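Side-chain contacts in soluble lytic murein transglycosylase (Escherichia coli, PDB 1QSA), which probably cleaves the glycosidic bonds between N-acetylmuramic acid and N-acetylglucosamine in peptidoglycan, leaving a 1,6-anhydro bond in the muramic acid residue: residues S76-V79 and N80-A83; Q117-E120 and A121-A125; Q244-N247 and E248-Q252; E317-E320 and W321-W324; K413-Q416 and A417-A420. All blocks are in the same frame, centred on the assembly; numbering follows the deposited sequence. Where two conformers were deposited one is given.

Contact 1: residues S76-V79 and N80-A83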
loop_
_atom_site.group_PDB
_atom_site.type_symbol
_atom_site.label_atom_id
_atom_site.label_comp_id
_atom_site.label_asym_id
_atom_site.label_seq_id
_atom_site.Cartn_x
_atom_site.Cartn_y
_atom_site.Cartn_z
ATOM N N SER A 76 -1.627 12.301 21.846
ATOM C CA SER A 76 -1.201 13.273 20.840
ATOM C C SER A 76 -2.287 14.317 20.566
ATOM O O SER A 76 -1.973 15.492 20.391
ATOM C CB SER A 76 -0.788 12.579 19.530
ATOM O OG SER A 76 0.460 11.928 19.667
ATOM N N ARG A 77 -3.561 13.907 20.568
ATOM C CA ARG A 77 -4.667 14.836 20.336
ATOM C C ARG A 77 -4.736 15.910 21.439
ATOM O O ARG A 77 -4.912 17.105 21.151
ATOM C CB ARG A 77 -5.989 14.077 20.261
ATOM C CG ARG A 77 -7.198 14.964 20.004
ATOM C CD ARG A 77 -8.466 14.128 19.844
ATOM N NE ARG A 77 -9.651 14.975 19.727
ATOM C CZ ARG A 77 -10.882 14.524 19.479
ATOM N NH1 ARG A 77 -11.107 13.222 19.329
ATOM N NH2 ARG A 77 -11.899 15.380 19.396
ATOM N N PHE A 78 -4.523 15.504 22.690
ATOM C CA PHE A 78 -4.580 16.470 23.782
ATOM C C PHE A 78 -3.346 17.371 23.785
ATOM O O PHE A 78 -3.412 18.527 24.211
ATOM C CB PHE A 78 -4.781 15.805 25.133
ATOM C CG PHE A 78 -5.256 16.761 26.185
ATOM C CD1 PHE A 78 -6.441 17.476 25.999
ATOM C CD2 PHE A 78 -4.512 16.968 27.345
ATOM C CE1 PHE A 78 -6.885 18.394 26.973
ATOM C CE2 PHE A 78 -4.948 17.881 28.317
ATOM C CZ PHE A 78 -6.135 18.588 28.121
ATOM N N VAL A 79 -2.210 16.845 23.323
ATOM C CA VAL A 79 -1.007 17.675 23.214
ATOM C C VAL A 79 -1.340 18.811 22.249
ATOM O O VAL A 79 -1.041 19.979 22.517
ATOM C CB VAL A 79 0.194 16.862 22.690
ATOM C CG1 VAL A 79 1.248 17.792 22.058
ATOM C CG2 VAL A 79 0.836 16.109 23.838
ATOM N N ASN A 80 -2.015 18.479 21.153
ATOM C CA ASN A 80 -2.396 19.495 20.176
ATOM C C ASN A 80 -3.408 20.494 20.790
ATOM O O ASN A 80 -3.369 21.693 20.484
ATOM C CB ASN A 80 -2.922 18.840 18.891
ATOM C CG ASN A 80 -1.839 18.063 18.159
ATOM O OD1 ASN A 80 -0.661 18.339 18.328
ATOM N ND2 ASN A 80 -2.234 17.068 17.369
ATOM N N GLU A 81 -4.289 20.015 21.669
ATOM C CA GLU A 81 -5.262 20.897 22.329
ATOM C C GLU A 81 -4.542 21.866 23.268
ATOM O O GLU A 81 -4.837 23.062 23.279
ATOM C CB GLU A 81 -6.319 20.084 23.096
ATOM C CG GLU A 81 -7.210 20.888 24.080
ATOM C CD GLU A 81 -7.927 22.093 23.452
ATOM O OE1 GLU A 81 -8.128 22.134 22.215
ATOM O OE2 GLU A 81 -8.303 23.006 24.216
ATOM N N LEU A 82 -3.576 21.359 24.033
ATOM C CA LEU A 82 -2.817 22.215 24.944
ATOM C C LEU A 82 -2.033 23.247 24.128
ATOM O O LEU A 82 -1.903 24.395 24.543
ATOM C CB LEU A 82 -1.909 21.382 25.858
ATOM C CG LEU A 82 -2.693 20.537 26.874
ATOM C CD1 LEU A 82 -1.751 19.571 27.560
ATOM C CD2 LEU A 82 -3.398 21.421 27.900
ATOM N N ALA A 83 -1.577 22.861 22.934
ATOM C CA ALA A 83 -0.858 23.801 22.069
ATOM C C ALA A 83 -1.834 24.886 21.600
ATOM O O ALA A 83 -1.487 26.073 21.559
ATOM C CB ALA A 83 -0.240 23.069 20.868
#
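Phe78 and Leu82, one helical turn apart, meet with the isobutyl group of the leucine laid over a face of the ring. Followed outward from the backbone, Leu82 starts with its CB beside two carbonyl oxygens, those of Phe78 and Val79. CG comes next, 3.4 Å from Phe78 O and over the ring, where it makes a CH-pi contact 4.2 Å from the centroid and 26° off the normal. CD1 reaches Phe78 CE2 at 3.7 Å, while CD2 lies against CE2 and CZ. The phenyl group can serve as this platform because its CG stands anti to the backbone N (chi1 -162°), which leans the ring forward along the helix, toward Glu81 and Leu82. A second neighbour, Glu81, approaches the ring obliquely: its CG is 3.8 Å from Phe78 CE1, and the bend at chi2 then leads the carboxylate away to salt bridges with Arg84 and Arg85. These residues belong to helix 69-84, one of the many helices of the alpha-superhelix, and they are largely buried between its neighbours. Phe94 of helix 88-94 meets the Phe78 ring edge-to-face, and Phe78 also touches Ala55 and Val58 of helix 55-64. Underneath, the i to i+4 backbone bonds run on without a break; that from Leu82 N to Phe78 O is 2.8 Å long, with an N-H...O angle of 163°. On another side of the helix Asn80 folds its amide carbon to 3.4 Å from Ser76 O, and its OD1 accepts a hydrogen bond from Asn107 of helix 102-114.

Contact 2: residues Q117-E120 and A121-A125. With SO4 (sulfate ion), chain F.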
loop_
_atom_site.group_PDB
_atom_site.type_symbol
_atom_site.label_atom_id
_atom_site.label_comp_id
_atom_site.label_asym_id
_atom_site.label_seq_id
_atom_site.Cartn_x
_atom_site.Cartn_y
_atom_site.Cartn_z
ATOM N N GLN A 117 14.073 25.651 26.632
ATOM C CA GLN A 117 14.884 24.502 26.241
ATOM C C GLN A 117 15.182 24.595 24.743
ATOM O O GLN A 117 14.843 23.688 23.982
ATOM C CB GLN A 117 14.121 23.202 26.546
ATOM C CG GLN A 117 13.443 23.194 27.927
ATOM C CD GLN A 117 14.434 23.345 29.084
ATOM O OE1 GLN A 117 15.466 22.668 29.125
ATOM N NE2 GLN A 117 14.098 24.210 30.053
ATOM N N SER A 118 15.813 25.695 24.329
ATOM C CA SER A 118 16.118 25.910 22.908
ATOM C C SER A 118 16.961 24.830 22.237
ATOM O O SER A 118 16.644 24.405 21.127
ATOM C CB SER A 118 16.779 27.282 22.685
ATOM O OG SER A 118 15.872 28.341 22.941
ATOM N N GLU A 119 18.042 24.402 22.889
ATOM C CA GLU A 119 18.927 23.387 22.312
ATOM C C GLU A 119 18.153 22.112 21.972
ATOM O O GLU A 119 18.298 21.544 20.881
ATOM C CB GLU A 119 20.099 23.087 23.262
ATOM C CG GLU A 119 21.064 22.039 22.742
ATOM C CD GLU A 119 22.246 21.766 23.675
ATOM O OE1 GLU A 119 22.148 22.027 24.900
ATOM O OE2 GLU A 119 23.273 21.262 23.171
ATOM N N GLU A 120 17.277 21.701 22.884
ATOM C CA GLU A 120 16.468 20.508 22.668
ATOM C C GLU A 120 15.426 20.758 21.568
ATOM O O GLU A 120 15.154 19.886 20.729
ATOM C CB GLU A 120 15.789 20.102 23.974
ATOM C CG GLU A 120 15.030 18.815 23.849
ATOM C CD GLU A 120 14.408 18.324 25.147
ATOM O OE1 GLU A 120 14.538 18.973 26.219
ATOM O OE2 GLU A 120 13.773 17.255 25.077
ATOM N N ALA A 121 14.867 21.964 21.564
ATOM C CA ALA A 121 13.870 22.346 20.563
ATOM C C ALA A 121 14.475 22.269 19.156
ATOM O O ALA A 121 13.831 21.769 18.235
ATOM C CB ALA A 121 13.362 23.749 20.837
ATOM N N TRP A 122 15.717 22.737 19.005
ATOM C CA TRP A 122 16.390 22.731 17.704
ATOM C C TRP A 122 16.748 21.323 17.228
ATOM O O TRP A 122 16.717 21.050 16.018
ATOM C CB TRP A 122 17.631 23.629 17.731
ATOM C CG TRP A 122 17.390 25.052 18.190
ATOM C CD1 TRP A 122 18.331 25.898 18.722
ATOM C CD2 TRP A 122 16.149 25.790 18.190
ATOM N NE1 TRP A 122 17.760 27.099 19.047
ATOM C CE2 TRP A 122 16.424 27.064 18.737
ATOM C CE3 TRP A 122 14.836 25.497 17.788
ATOM C CZ2 TRP A 122 15.437 28.045 18.896
ATOM C CZ3 TRP A 122 13.853 26.476 17.949
ATOM C CH2 TRP A 122 14.159 27.735 18.498
ATOM N N GLN A 123 17.090 20.440 18.163
ATOM C CA GLN A 123 17.394 19.051 17.829
ATOM C C GLN A 123 16.125 18.427 17.253
ATOM O O GLN A 123 16.172 17.751 16.231
ATOM C CB GLN A 123 17.830 18.266 19.069
ATOM C CG GLN A 123 19.148 18.733 19.669
ATOM C CD GLN A 123 19.324 18.345 21.144
ATOM O OE1 GLN A 123 18.453 17.715 21.757
ATOM N NE2 GLN A 123 20.453 18.750 21.723
ATOM N N GLY A 124 14.989 18.692 17.895
ATOM C CA GLY A 124 13.723 18.145 17.421
ATOM C C GLY A 124 13.310 18.749 16.101
ATOM O O GLY A 124 12.872 18.035 15.182
ATOM N N ALA A 125 13.441 20.069 16.008
ATOM C CA ALA A 125 13.100 20.797 14.787
ATOM C C ALA A 125 13.874 20.259 13.587
ATOM O O ALA A 125 13.283 19.987 12.543
ATOM C CB ALA A 125 13.375 22.289 14.958
HETATM S S SO4 F . 16.699 31.639 21.494
HETATM O O1 SO4 F . 17.612 32.242 20.497
HETATM O O2 SO4 F . 15.423 31.326 20.813
HETATM O O3 SO4 F . 17.320 30.420 22.056
HETATM O O4 SO4 F . 16.448 32.603 22.581
HETATM O O HOH W 1 15.669 17.003 21.108
#
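Ser118 O receives the backbone N of Trp122 at 2.9 Å, in the first turn of helix 118-129, and the same oxygen sits over a face of the indole, 3.1 Å above its plane and away from the ring centre. The serine hydroxyl donates to sulfate oxygen O3 (OG to O3 2.7 Å); this ion, probably from the crystallisation liquor, also accepts from Trp113 NE1 and brings its O2 to the indole edge, 3.8 Å from Trp122 CZ2. On another side of the same turns, a water donates to both Glu120 O and Gln123 OE1, the latter at 2.9 Å, and so ties the glutamine amide to the backbone. Extended beyond CG, Gln123 crosses Glu119 with NE2 3.5 Å from Glu119 CG, the amide and carboxylate planes 54° apart. With CG beside its own backbone N (chi1 -54°), Trp122 turns its ring back along the preceding turn, bringing NE1 to 3.8 Å from Ser118 CB. A serine at Trp122 would probably leave a gap beside Ser118 and take the ring partner from Trp113 and Trp146. Those two tryptophans place the contact: Trp113 belongs to helix 102-114 and Trp146 to helix 138-148, with helix 118-129 packed between them.

Contact 3: residues Q244-N247 and E248-Q252. With SO4 (sulfate ion), chain K; SO4 (sulfate ion), chain G.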
loop_
_atom_site.group_PDB
_atom_site.type_symbol
_atom_site.label_atom_id
_atom_site.label_comp_id
_atom_site.label_asym_id
_atom_site.label_seq_id
_atom_site.Cartn_x
_atom_site.Cartn_y
_atom_site.Cartn_z
ATOM N N GLN A 244 27.532 20.372 -16.616
ATOM C CA GLN A 244 27.823 20.074 -15.215
ATOM C C GLN A 244 29.026 19.174 -14.982
ATOM O O GLN A 244 29.241 18.709 -13.860
ATOM C CB GLN A 244 26.588 19.485 -14.525
ATOM C CG GLN A 244 25.412 20.433 -14.524
ATOM C CD GLN A 244 24.258 19.912 -13.688
ATOM O OE1 GLN A 244 23.851 18.756 -13.834
ATOM N NE2 GLN A 244 23.714 20.766 -12.824
ATOM N N GLN A 245 29.818 18.953 -16.034
ATOM C CA GLN A 245 31.019 18.112 -15.970
ATOM C C GLN A 245 30.716 16.789 -15.273
ATOM O O GLN A 245 31.459 16.349 -14.402
ATOM C CB GLN A 245 32.161 18.839 -15.238
ATOM C CG GLN A 245 32.326 20.329 -15.584
ATOM C CD GLN A 245 31.687 21.261 -14.536
ATOM O OE1 GLN A 245 31.844 21.063 -13.328
ATOM N NE2 GLN A 245 30.966 22.278 -15.004
ATOM N N LEU A 246 29.615 16.152 -15.663
ATOM C CA LEU A 246 29.206 14.899 -15.041
ATOM C C LEU A 246 30.182 13.742 -15.219
ATOM O O LEU A 246 30.797 13.591 -16.282
ATOM C CB LEU A 246 27.822 14.491 -15.542
ATOM C CG LEU A 246 26.688 15.497 -15.340
ATOM C CD1 LEU A 246 25.408 14.903 -15.888
ATOM C CD2 LEU A 246 26.520 15.867 -13.872
ATOM N N ASN A 247 30.339 12.945 -14.164
ATOM C CA ASN A 247 31.219 11.789 -14.216
ATOM C C ASN A 247 30.476 10.631 -14.881
ATOM O O ASN A 247 29.294 10.770 -15.232
ATOM C CB ASN A 247 31.743 11.411 -12.819
ATOM C CG ASN A 247 30.642 11.009 -11.849
ATOM O OD1 ASN A 247 29.680 10.343 -12.217
ATOM N ND2 ASN A 247 30.809 11.382 -10.585
ATOM N N GLU A 248 31.158 9.501 -15.054
ATOM C CA GLU A 248 30.555 8.337 -15.699
ATOM C C GLU A 248 29.287 7.806 -15.031
ATOM O O GLU A 248 28.330 7.461 -15.718
ATOM C CB GLU A 248 31.579 7.212 -15.866
ATOM C CG GLU A 248 32.739 7.565 -16.798
ATOM C CD GLU A 248 32.283 8.038 -18.174
ATOM O OE1 GLU A 248 31.388 7.393 -18.767
ATOM O OE2 GLU A 248 32.828 9.055 -18.665
ATOM N N ASP A 249 29.278 7.746 -13.702
ATOM C CA ASP A 249 28.105 7.269 -12.972
ATOM C C ASP A 249 26.907 8.196 -13.176
ATOM O O ASP A 249 25.785 7.741 -13.402
ATOM C CB ASP A 249 28.412 7.147 -11.476
ATOM C CG ASP A 249 29.241 5.914 -11.140
ATOM O OD1 ASP A 249 29.542 5.108 -12.049
ATOM O OD2 ASP A 249 29.583 5.743 -9.949
ATOM N N GLN A 250 27.162 9.498 -13.122
ATOM C CA GLN A 250 26.121 10.500 -13.297
ATOM C C GLN A 250 25.543 10.458 -14.714
ATOM O O GLN A 250 24.330 10.535 -14.890
ATOM C CB GLN A 250 26.674 11.885 -12.936
ATOM C CG GLN A 250 27.032 11.989 -11.451
ATOM C CD GLN A 250 27.846 13.223 -11.106
ATOM O OE1 GLN A 250 28.617 13.724 -11.921
ATOM N NE2 GLN A 250 27.687 13.709 -9.881
ATOM N N ILE A 251 26.402 10.290 -15.717
ATOM C CA ILE A 251 25.942 10.208 -17.100
ATOM C C ILE A 251 25.111 8.934 -17.289
ATOM O O ILE A 251 24.058 8.961 -17.945
ATOM C CB ILE A 251 27.127 10.228 -18.100
ATOM C CG1 ILE A 251 27.886 11.557 -17.989
ATOM C CG2 ILE A 251 26.620 10.052 -19.531
ATOM C CD1 ILE A 251 29.182 11.623 -18.822
ATOM N N GLN A 252 25.544 7.834 -16.677
ATOM C CA GLN A 252 24.799 6.579 -16.797
ATOM C C GLN A 252 23.427 6.698 -16.145
ATOM O O GLN A 252 22.468 6.102 -16.629
ATOM C CB GLN A 252 25.568 5.389 -16.210
ATOM C CG GLN A 252 24.899 4.010 -16.485
ATOM C CD GLN A 252 24.645 3.733 -17.974
ATOM O OE1 GLN A 252 25.466 4.063 -18.834
ATOM N NE2 GLN A 252 23.501 3.114 -18.278
HETATM S S SO4 K . 34.845 9.406 -14.297
HETATM O O1 SO4 K . 35.875 8.502 -14.857
HETATM O O2 SO4 K . 34.345 10.302 -15.359
HETATM O O3 SO4 K . 33.731 8.603 -13.757
HETATM O O4 SO4 K . 35.437 10.213 -13.209
HETATM S S SO4 G . 30.894 25.628 -13.221
HETATM O O1 SO4 G . 30.237 26.875 -13.648
HETATM O O2 SO4 G . 31.344 25.758 -11.822
HETATM O O3 SO4 G . 29.940 24.507 -13.329
HETATM O O4 SO4 G . 32.060 25.365 -14.092
HETATM O O HOH W 2 30.659 15.485 -11.519
HETATM O O HOH W 3 32.515 11.911 -17.735
#
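Asn247 holds CG between its backbone N and carbonyl carbon (chi1 62°), which swings OD1 forward over the first turn of the helix, while Gln250 runs extended beyond CG back toward the residue before that helix. The two side chains cross at about a right angle and exchange bonds with each other's backbone. Asn247 OD1 accepts from Gln250 N at 2.8 Å, a nearly straight bond (166°), and Gln250 OE1 accepts from Asn247 N at 2.9 Å, the donor tilted from the amide plane. This reciprocal pair is a capping box at the N-terminus of helix 248-260, with Asn247 as the N-cap; it ties up backbone N-H groups on both sides of the helix start. The amides stack with planes 22° apart, Asn247 ND2 lying 3.5 Å from Gln250 CD. A water linked to Gln245 O donates to Gln250 OE1 as well, so that oxygen is gripped twice. Leu246 comes in beside the cap: CD2 is 3.6 Å from Gln250 OE1, and CB meets Ile251 CG1 at 3.8 Å. Arg215 of helix 212-228 touches both Leu246 and Gln250 from outside. Glu248 N, an N-H of the first turn, points instead to a sulfate, probably from the crystallisation liquor, bonding to its O3 at 3.0 Å and weakly to its O2; anions commonly settle at helix N-termini in this way.

Contact 4: residues E317-E320 and W321-W324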
loop_
_atom_site.group_PDB
_atom_site.type_symbol
_atom_site.label_atom_id
_atom_site.label_comp_id
_atom_site.label_asym_id
_atom_site.label_seq_id
_atom_site.Cartn_x
_atom_site.Cartn_y
_atom_site.Cartn_z
ATOM N N GLU A 317 17.940 -14.982 -8.387
ATOM C CA GLU A 317 17.399 -15.807 -7.298
ATOM C C GLU A 317 15.866 -15.737 -7.270
ATOM O O GLU A 317 15.208 -16.595 -6.681
ATOM C CB GLU A 317 17.883 -15.285 -5.936
ATOM C CG GLU A 317 19.393 -15.124 -5.777
ATOM C CD GLU A 317 20.116 -16.424 -5.466
ATOM O OE1 GLU A 317 19.456 -17.476 -5.306
ATOM O OE2 GLU A 317 21.360 -16.379 -5.366
ATOM N N LYS A 318 15.301 -14.692 -7.867
ATOM C CA LYS A 318 13.844 -14.513 -7.843
ATOM C C LYS A 318 13.074 -15.612 -8.578
ATOM O O LYS A 318 13.523 -16.108 -9.622
ATOM C CB LYS A 318 13.468 -13.134 -8.392
ATOM C CG LYS A 318 14.056 -11.966 -7.600
ATOM C CD LYS A 318 13.712 -10.633 -8.258
ATOM C CE LYS A 318 14.356 -9.468 -7.534
ATOM N NZ LYS A 318 14.077 -8.147 -8.199
ATOM N N ASP A 319 11.919 -15.987 -8.019
ATOM C CA ASP A 319 11.057 -17.025 -8.591
ATOM C C ASP A 319 10.877 -16.871 -10.095
ATOM O O ASP A 319 11.069 -17.823 -10.848
ATOM C CB ASP A 319 9.648 -16.959 -7.991
ATOM C CG ASP A 319 9.562 -17.558 -6.608
ATOM O OD1 ASP A 319 10.594 -18.001 -6.054
ATOM O OD2 ASP A 319 8.431 -17.591 -6.081
ATOM N N GLU A 320 10.449 -15.684 -10.513
ATOM C CA GLU A 320 10.212 -15.428 -11.928
ATOM C C GLU A 320 11.406 -15.709 -12.834
ATOM O O GLU A 320 11.253 -16.349 -13.880
ATOM C CB GLU A 320 9.698 -13.997 -12.170
ATOM C CG GLU A 320 10.624 -12.860 -11.702
ATOM C CD GLU A 320 10.257 -12.312 -10.348
ATOM O OE1 GLU A 320 9.834 -13.098 -9.473
ATOM O OE2 GLU A 320 10.433 -11.094 -10.134
ATOM N N TRP A 321 12.598 -15.284 -12.416
ATOM C CA TRP A 321 13.775 -15.472 -13.253
ATOM C C TRP A 321 14.270 -16.911 -13.254
ATOM O O TRP A 321 14.884 -17.356 -14.227
ATOM C CB TRP A 321 14.858 -14.454 -12.915
ATOM C CG TRP A 321 14.343 -13.023 -12.917
ATOM C CD1 TRP A 321 14.708 -12.035 -12.054
ATOM C CD2 TRP A 321 13.337 -12.444 -13.787
ATOM N NE1 TRP A 321 13.996 -10.883 -12.315
ATOM C CE2 TRP A 321 13.151 -11.103 -13.373
ATOM C CE3 TRP A 321 12.572 -12.932 -14.861
ATOM C CZ2 TRP A 321 12.229 -10.236 -13.993
ATOM C CZ3 TRP A 321 11.649 -12.067 -15.479
ATOM C CH2 TRP A 321 11.491 -10.733 -15.039
ATOM N N ARG A 322 14.011 -17.637 -12.168
ATOM C CA ARG A 322 14.367 -19.051 -12.131
ATOM C C ARG A 322 13.442 -19.793 -13.111
ATOM O O ARG A 322 13.897 -20.635 -13.898
ATOM C CB ARG A 322 14.220 -19.614 -10.721
ATOM C CG ARG A 322 15.284 -19.092 -9.771
ATOM C CD ARG A 322 15.003 -19.505 -8.345
ATOM N NE ARG A 322 15.150 -20.944 -8.149
ATOM C CZ ARG A 322 14.559 -21.632 -7.175
ATOM N NH1 ARG A 322 13.751 -21.025 -6.315
ATOM N NH2 ARG A 322 14.757 -22.940 -7.076
ATOM N N TYR A 323 12.151 -19.444 -13.110
ATOM C CA TYR A 323 11.221 -20.096 -14.032
ATOM C C TYR A 323 11.608 -19.801 -15.476
ATOM O O TYR A 323 11.636 -20.713 -16.301
ATOM C CB TYR A 323 9.761 -19.648 -13.821
ATOM C CG TYR A 323 8.840 -20.251 -14.882
ATOM C CD1 TYR A 323 8.360 -21.559 -14.763
ATOM C CD2 TYR A 323 8.519 -19.536 -16.044
ATOM C CE1 TYR A 323 7.593 -22.146 -15.781
ATOM C CE2 TYR A 323 7.759 -20.108 -17.056
ATOM C CZ TYR A 323 7.301 -21.408 -16.922
ATOM O OH TYR A 323 6.556 -21.970 -17.918
ATOM N N TRP A 324 11.908 -18.542 -15.788
ATOM C CA TRP A 324 12.245 -18.214 -17.179
ATOM C C TRP A 324 13.584 -18.798 -17.618
ATOM O O TRP A 324 13.787 -19.074 -18.806
ATOM C CB TRP A 324 12.077 -16.718 -17.462
ATOM C CG TRP A 324 10.599 -16.357 -17.510
ATOM C CD1 TRP A 324 9.887 -15.667 -16.558
ATOM C CD2 TRP A 324 9.641 -16.773 -18.496
ATOM N NE1 TRP A 324 8.549 -15.649 -16.883
ATOM C CE2 TRP A 324 8.365 -16.317 -18.065
ATOM C CE3 TRP A 324 9.733 -17.494 -19.701
ATOM C CZ2 TRP A 324 7.193 -16.558 -18.789
ATOM C CZ3 TRP A 324 8.559 -17.734 -20.428
ATOM C CH2 TRP A 324 7.304 -17.265 -19.964
HETATM O O HOH W 4 13.348 -18.200 -5.825
#
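Glu320 lays its CG squarely over the six-membered ring of Trp321, 3.5 Å from the centroid and 14° off the normal, a CH-pi contact between sequence neighbours. Its chi1 of 59° turns CG toward the next residue, and the bend at chi2 tips the carboxylate 66° from the indole plane. Lys318 runs alongside the tryptophan, pointing the same way, with CB 4.0 Å from Trp321 CD1; its NZ and the indole NE1 both find Glu289 OE2 on helix 285-298. All this happens in the first turn of helix 319-331, where Lys318 is the N-cap residue and its O accepts from Arg322 N at 3.0 Å. A leucine in place of Trp321 would probably deprive Glu320 CG of its aromatic platform and leave Glu289 without the indole N-H. On another side a water stands in for a direct salt bridge: Asp319 OD1 and Arg322 NH1 are 4.4 Å apart, but the water donates to the carboxylate at 2.8 Å from OD1 and to Glu317 O, and accepts from NH1 in the guanidinium plane. Gln348 binds that same carboxylate oxygen and NH1. Further along, Trp324 CD1 lies 3.1 Å from Glu320 O, and Trp324 NE1 reaches Tyr352 OH on helix 351-359.

Contact 5: residues K413-Q416 and A417-A420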
loop_
_atom_site.group_PDB
_atom_site.type_symbol
_atom_site.label_atom_id
_atom_site.label_comp_id
_atom_site.label_asym_id
_atom_site.label_seq_id
_atom_site.Cartn_x
_atom_site.Cartn_y
_atom_site.Cartn_z
ATOM N N LYS A 413 5.087 -16.483 17.813
ATOM C CA LYS A 413 4.455 -17.029 16.619
ATOM C C LYS A 413 3.336 -17.987 17.010
ATOM O O LYS A 413 2.301 -18.047 16.348
ATOM C CB LYS A 413 5.481 -17.745 15.726
ATOM C CG LYS A 413 5.911 -16.944 14.515
ATOM C CD LYS A 413 6.518 -17.853 13.452
ATOM C CE LYS A 413 6.532 -17.179 12.078
ATOM N NZ LYS A 413 6.848 -18.125 10.969
ATOM N N THR A 414 3.547 -18.735 18.093
ATOM C CA THR A 414 2.550 -19.680 18.585
ATOM C C THR A 414 1.303 -18.936 19.039
ATOM O O THR A 414 0.181 -19.337 18.709
ATOM C CB THR A 414 3.105 -20.534 19.749
ATOM O OG1 THR A 414 4.192 -21.331 19.263
ATOM C CG2 THR A 414 2.025 -21.451 20.315
ATOM N N GLU A 415 1.503 -17.863 19.801
ATOM C CA GLU A 415 0.388 -17.051 20.280
ATOM C C GLU A 415 -0.337 -16.399 19.102
ATOM O O GLU A 415 -1.567 -16.375 19.075
ATOM C CB GLU A 415 0.871 -15.978 21.260
ATOM C CG GLU A 415 1.332 -16.538 22.607
ATOM C CD GLU A 415 1.987 -15.499 23.511
ATOM O OE1 GLU A 415 2.669 -14.578 23.005
ATOM O OE2 GLU A 415 1.834 -15.620 24.747
ATOM N N GLN A 416 0.416 -15.904 18.120
ATOM C CA GLN A 416 -0.209 -15.268 16.950
ATOM C C GLN A 416 -1.035 -16.273 16.133
ATOM O O GLN A 416 -2.105 -15.923 15.600
ATOM C CB GLN A 416 0.842 -14.547 16.102
ATOM C CG GLN A 416 1.440 -13.338 16.833
ATOM C CD GLN A 416 2.705 -12.808 16.183
ATOM O OE1 GLN A 416 3.549 -13.580 15.741
ATOM N NE2 GLN A 416 2.858 -11.485 16.154
ATOM N N ALA A 417 -0.575 -17.528 16.080
ATOM C CA ALA A 417 -1.295 -18.587 15.367
ATOM C C ALA A 417 -2.563 -18.977 16.140
ATOM O O ALA A 417 -3.605 -19.258 15.546
ATOM C CB ALA A 417 -0.377 -19.815 15.155
ATOM N N GLN A 418 -2.471 -18.996 17.472
ATOM C CA GLN A 418 -3.643 -19.303 18.293
ATOM C C GLN A 418 -4.680 -18.205 18.095
ATOM O O GLN A 418 -5.856 -18.497 17.958
ATOM C CB GLN A 418 -3.290 -19.366 19.774
ATOM C CG GLN A 418 -2.475 -20.573 20.187
ATOM C CD GLN A 418 -2.158 -20.530 21.665
ATOM O OE1 GLN A 418 -1.581 -19.558 22.161
ATOM N NE2 GLN A 418 -2.539 -21.575 22.381
ATOM N N LEU A 419 -4.234 -16.946 18.110
ATOM C CA LEU A 419 -5.139 -15.814 17.914
ATOM C C LEU A 419 -5.774 -15.871 16.510
ATOM O O LEU A 419 -6.973 -15.635 16.347
ATOM C CB LEU A 419 -4.398 -14.483 18.151
ATOM C CG LEU A 419 -4.091 -14.144 19.626
ATOM C CD1 LEU A 419 -3.181 -12.928 19.731
ATOM C CD2 LEU A 419 -5.406 -13.898 20.377
ATOM N N ALA A 420 -4.976 -16.214 15.502
ATOM C CA ALA A 420 -5.495 -16.336 14.137
ATOM C C ALA A 420 -6.602 -17.403 14.103
ATOM O O ALA A 420 -7.694 -17.163 13.585
ATOM C CB ALA A 420 -4.366 -16.714 13.163
#
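Thr414 O is met twice by Gln418: the backbone N donates to it at 2.9 Å (N-H...O 153°), and CG of the same residue packs against it at 3.3 Å. That side chain leaves with CG beside its own backbone N (chi1 -72°) and stays extended, which carries OE1 back along the preceding turn to 3.7 Å from Glu415 CA. The amide NE2 goes on to hydrogen-bond Asn374 O. Leu419 treats Glu415 O alike, its N bonded at 2.9 Å with a straighter angle of 163° and its CG resting 3.4 Å from that oxygen. The same i to i+4 pattern repeats through these opening turns of helix 413-425, in the L domain, whose family belongs to the TPR clan. The branch of Leu419 carries on toward Trp404 and Val408 of helix 397-408. Both alanines set a methyl on a carbonyl oxygen of the preceding turn, Ala417 CB lying 3.4 Å from Lys413 O and Ala420 CB approaching Gln416 O similarly. Their short side chains face close neighbours, Ala417 touching Pro372 and Leu441 and Ala420 meeting Ala435 and Thr436 of helix 429-438. At the start of the helix Glu415 OE1 accepts from Ser412 N, and Gln416 NE2 binds Val408 O.

How the contacts relate
The five contacts follow one another along the chain, each confined to one helix or the start of one: helices 69-84, 118-129, 248-260, 319-331 and 413-425. None touches another. Contacts 1 and 2 are nearest, with centres about 19 Å apart, and helix 102-114 packs against both. Contacts 3 and 5 are the most widely separated, about 53 Å between centres and on opposite sides of the chain's centre. Contacts 1 and 4, about 52 Å apart, likewise lie on opposite sides of it. This spread follows the alpha-superhelix as it curves round, bringing contact 5, within the L domain, round to about 36 Å between centres from contact 1. Contact 4 also borders helix 572-578, near the C-terminus, so distant parts of the sequence meet there.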